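Local coordinates for probable glutathione reductase (Sinorhizobium meliloti, PDB 4DNA), which probably catalyses the NADPH-dependent reduction of glutathione disulfide to glutathione, using one bound FAD per subunit of a homodimer, at residues A[115-120]-A[135-140]. Sequence-based numbering, arbitrary orientation.
With FAD (flavin-adenine dinucleotide), chain C.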
loop_
_atom_site.group_PDB
_atom_site.type_symbol
_atom_site.label_atom_id
_atom_site.label_comp_id
_atom_site.label_asym_id
_atom_site.label_seq_id
_atom_site.Cartn_x
_atom_site.Cartn_y
_atom_site.Cartn_z
ATOM N N ALA A 115 -39.324 -6.117 -9.981
ATOM C CA ALA A 115 -40.413 -5.994 -9.009
ATOM C C ALA A 115 -40.893 -4.543 -8.887
ATOM O O ALA A 115 -40.085 -3.604 -8.870
ATOM C CB ALA A 115 -39.987 -6.534 -7.654
ATOM N N GLU A 116 -42.214 -4.366 -8.825
ATOM C CA GLU A 116 -42.806 -3.053 -8.594
ATOM C C GLU A 116 -43.722 -3.080 -7.388
ATOM O O GLU A 116 -44.022 -4.144 -6.834
ATOM C CB GLU A 116 -43.567 -2.566 -9.819
ATOM C CG GLU A 116 -42.753 -1.671 -10.734
ATOM C CD GLU A 116 -43.419 -1.453 -12.082
ATOM O OE1 GLU A 116 -44.629 -1.111 -12.118
ATOM O OE2 GLU A 116 -42.722 -1.628 -13.111
ATOM N N LEU A 117 -44.168 -1.896 -6.992
ATOM C CA LEU A 117 -44.970 -1.753 -5.797
ATOM C C LEU A 117 -46.437 -1.555 -6.088
ATOM O O LEU A 117 -46.818 -0.623 -6.805
ATOM C CB LEU A 117 -44.445 -0.599 -4.954
ATOM C CG LEU A 117 -43.228 -0.959 -4.112
ATOM C CD1 LEU A 117 -42.456 0.284 -3.716
ATOM C CD2 LEU A 117 -43.673 -1.727 -2.877
ATOM N N ALA A 118 -47.241 -2.461 -5.533
ATOM C CA ALA A 118 -48.697 -2.334 -5.470
ATOM C C ALA A 118 -49.100 -1.402 -4.313
ATOM O O ALA A 118 -48.917 -0.176 -4.407
ATOM C CB ALA A 118 -49.337 -3.706 -5.311
ATOM N N GLY A 119 -49.633 -1.983 -3.231
ATOM C CA GLY A 119 -49.940 -1.252 -1.993
ATOM C C GLY A 119 -48.694 -0.779 -1.241
ATOM O O GLY A 119 -47.663 -0.468 -1.853
ATOM N N PRO A 120 -48.783 -0.681 0.100
ATOM C CA PRO A 120 -47.577 -0.364 0.868
ATOM C C PRO A 120 -46.980 -1.589 1.588
ATOM O O PRO A 120 -45.971 -1.459 2.286
ATOM C CB PRO A 120 -48.073 0.690 1.876
ATOM C CG PRO A 120 -49.579 0.732 1.742
ATOM C CD PRO A 120 -49.996 -0.442 0.897
ATOM N N GLU A 135 -44.170 -7.988 5.086
ATOM C CA GLU A 135 -44.313 -7.132 6.270
ATOM C C GLU A 135 -43.392 -5.899 6.213
ATOM O O GLU A 135 -43.835 -4.769 6.429
ATOM C CB GLU A 135 -44.067 -7.936 7.555
ATOM C CG GLU A 135 -44.315 -7.149 8.842
ATOM C CD GLU A 135 -44.207 -7.996 10.101
ATOM O OE1 GLU A 135 -43.118 -8.573 10.354
ATOM O OE2 GLU A 135 -45.214 -8.074 10.848
ATOM N N ARG A 136 -42.143 -6.133 5.847
ATOM C CA ARG A 136 -41.181 -5.079 5.674
ATOM C C ARG A 136 -40.685 -5.156 4.269
ATOM O O ARG A 136 -40.589 -6.224 3.726
ATOM C CB ARG A 136 -40.019 -5.300 6.606
ATOM C CG ARG A 136 -40.384 -5.193 8.060
ATOM C CD ARG A 136 -40.740 -3.772 8.421
ATOM N NE ARG A 136 -41.269 -3.672 9.774
ATOM C CZ ARG A 136 -42.560 -3.717 10.070
ATOM N NH1 ARG A 136 -42.959 -3.623 11.320
ATOM N NH2 ARG A 136 -43.450 -3.860 9.109
ATOM N N ILE A 137 -40.380 -4.021 3.667
ATOM C CA ILE A 137 -39.779 -4.029 2.328
ATOM C C ILE A 137 -38.533 -3.160 2.282
ATOM O O ILE A 137 -38.496 -2.095 2.891
ATOM C CB ILE A 137 -40.771 -3.608 1.224
ATOM C CG1 ILE A 137 -41.945 -4.597 1.171
ATOM C CG2 ILE A 137 -40.075 -3.565 -0.131
ATOM C CD1 ILE A 137 -43.276 -3.997 0.763
ATOM N N VAL A 138 -37.514 -3.636 1.576
ATOM C CA VAL A 138 -36.305 -2.865 1.363
ATOM C C VAL A 138 -36.125 -2.545 -0.112
ATOM O O VAL A 138 -36.136 -3.431 -0.953
ATOM C CB VAL A 138 -35.077 -3.608 1.901
ATOM C CG1 VAL A 138 -33.794 -2.930 1.442
ATOM C CG2 VAL A 138 -35.146 -3.675 3.415
ATOM N N ILE A 139 -35.967 -1.270 -0.420
ATOM C CA ILE A 139 -35.765 -0.841 -1.789
ATOM C C ILE A 139 -34.273 -0.544 -2.022
ATOM O O ILE A 139 -33.804 0.580 -1.820
ATOM C CB ILE A 139 -36.659 0.373 -2.111
ATOM C CG1 ILE A 139 -38.117 -0.030 -2.017
ATOM C CG2 ILE A 139 -36.382 0.913 -3.501
ATOM C CD1 ILE A 139 -39.052 1.153 -1.985
ATOM N N ALA A 140 -33.536 -1.569 -2.434
ATOM C CA ALA A 140 -32.106 -1.445 -2.685
ATOM C C ALA A 140 -31.852 -1.523 -4.178
ATOM O O ALA A 140 -31.136 -2.393 -4.677
ATOM C CB ALA A 140 -31.346 -2.523 -1.943
HETATM P PA FAD C . -26.707 -1.644 -7.119
HETATM O O1A FAD C . -26.767 -0.451 -8.057
HETATM O O2A FAD C . -25.414 -2.361 -6.800
HETATM O O5B FAD C . -27.734 -2.763 -7.640
HETATM C C5B FAD C . -29.143 -2.711 -7.381
HETATM C C4B FAD C . -29.768 -3.763 -8.284
HETATM O O4B FAD C . -31.186 -3.644 -8.374
HETATM C C3B FAD C . -29.221 -3.621 -9.692
HETATM O O3B FAD C . -28.592 -4.857 -10.060
HETATM C C2B FAD C . -30.432 -3.280 -10.539
HETATM O O2B FAD C . -30.343 -3.865 -11.838
HETATM C C1B FAD C . -31.590 -3.846 -9.730
HETATM N N9A FAD C . -32.879 -3.144 -9.937
HETATM C C8A FAD C . -33.007 -1.835 -10.225
HETATM N N7A FAD C . -34.304 -1.459 -10.329
HETATM C C5A FAD C . -35.032 -2.556 -10.093
HETATM C C6A FAD C . -36.477 -2.832 -10.048
HETATM N N6A FAD C . -37.327 -1.807 -10.302
HETATM N N1A FAD C . -36.872 -4.101 -9.764
HETATM C C2A FAD C . -35.969 -5.085 -9.532
HETATM N N3A FAD C . -34.629 -4.896 -9.558
HETATM C C4A FAD C . -34.104 -3.670 -9.830
HETATM N N1 FAD C . -17.958 2.023 -5.342
HETATM C C2 FAD C . -16.876 1.820 -4.557
HETATM O O2 FAD C . -17.023 1.766 -3.316
HETATM N N3 FAD C . -15.643 1.676 -5.076
HETATM C C4 FAD C . -15.393 1.725 -6.400
HETATM O O4 FAD C . -14.227 1.574 -6.840
HETATM C C4X FAD C . -16.533 1.954 -7.323
HETATM N N5 FAD C . -16.370 2.011 -8.663
HETATM C C5X FAD C . -17.445 2.214 -9.472
HETATM C C6 FAD C . -17.275 2.275 -10.856
HETATM C C7 FAD C . -18.373 2.493 -11.696
HETATM C C7M FAD C . -18.138 2.547 -13.185
HETATM C C8 FAD C . -19.744 2.646 -11.115
HETATM C C8M FAD C . -20.964 2.868 -11.968
HETATM C C9 FAD C . -19.914 2.589 -9.739
HETATM C C9A FAD C . -18.821 2.382 -8.899
HETATM N N10 FAD C . -19.009 2.322 -7.503
HETATM C C10 FAD C . -17.870 2.106 -6.690
HETATM C "C1'" FAD C . -20.360 2.493 -6.939
HETATM C "C2'" FAD C . -21.016 1.184 -6.525
HETATM O "O2'" FAD C . -21.036 0.286 -7.639
HETATM C "C3'" FAD C . -22.426 1.437 -5.987
HETATM O "O3'" FAD C . -22.349 2.490 -5.019
HETATM C "C4'" FAD C . -23.053 0.204 -5.336
HETATM O "O4'" FAD C . -23.280 -0.800 -6.333
HETATM C "C5'" FAD C . -24.370 0.548 -4.662
HETATM O "O5'" FAD C . -25.231 -0.585 -4.739
HETATM P P FAD C . -26.825 -0.524 -4.475
HETATM O O1P FAD C . -27.164 -1.387 -3.274
HETATM O O2P FAD C . -27.301 0.908 -4.535
HETATM O O3P FAD C . -27.457 -1.287 -5.739
#
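Strands 115-117 and 137-139, edge member of a three-stranded antiparallel sheet and inner member of a five-stranded parallel one, lie in separate layers with no hydrogen bond between them; the smallest CA-CA separation of their segments, between Pro120 and Ile137, is 8.7 Å. Leu117, forked at CG, points toward 135-140 and offers a methyl to each isoleucine, CD1 lying 3.9 Å from CD1 of Ile139 and CD2 more loosely 4.3 Å from CD1 of Ile137. Beta-branched Ile137 and Ile139 suit a strand backbone, while their CG1-CD1 arms reach across the interface. In Ile139, CG1 is anti to the carbonyl carbon (chi1 -64°) and the extended chi2 (166°) carries CD1 out to Leu117, the two side chains meeting at a slant. CD1 of Ile137 also lies 4.0 Å from the carbonyl O of Pro120, in the turn after strand 115-117. Such a layering belongs to the FAD-binding Rossmann-type domain of this reductase family, in which a small antiparallel sheet covers one side of the parallel sheet; Val123 of the neighbouring strand 122-125 extends the same apolar layer over Ile137. At the cofactor end, Ala115, whose short side chain packs on Phe9, Ile11 and Val123, meets the adenine through its main chain, N donating a nearly straight 3.2 Å hydrogen bond (167°) to FAD N1A. At the chain's corner, the long, partly exposed Arg136 reaches helix 314-329, its NE salt-bridged to Glu328.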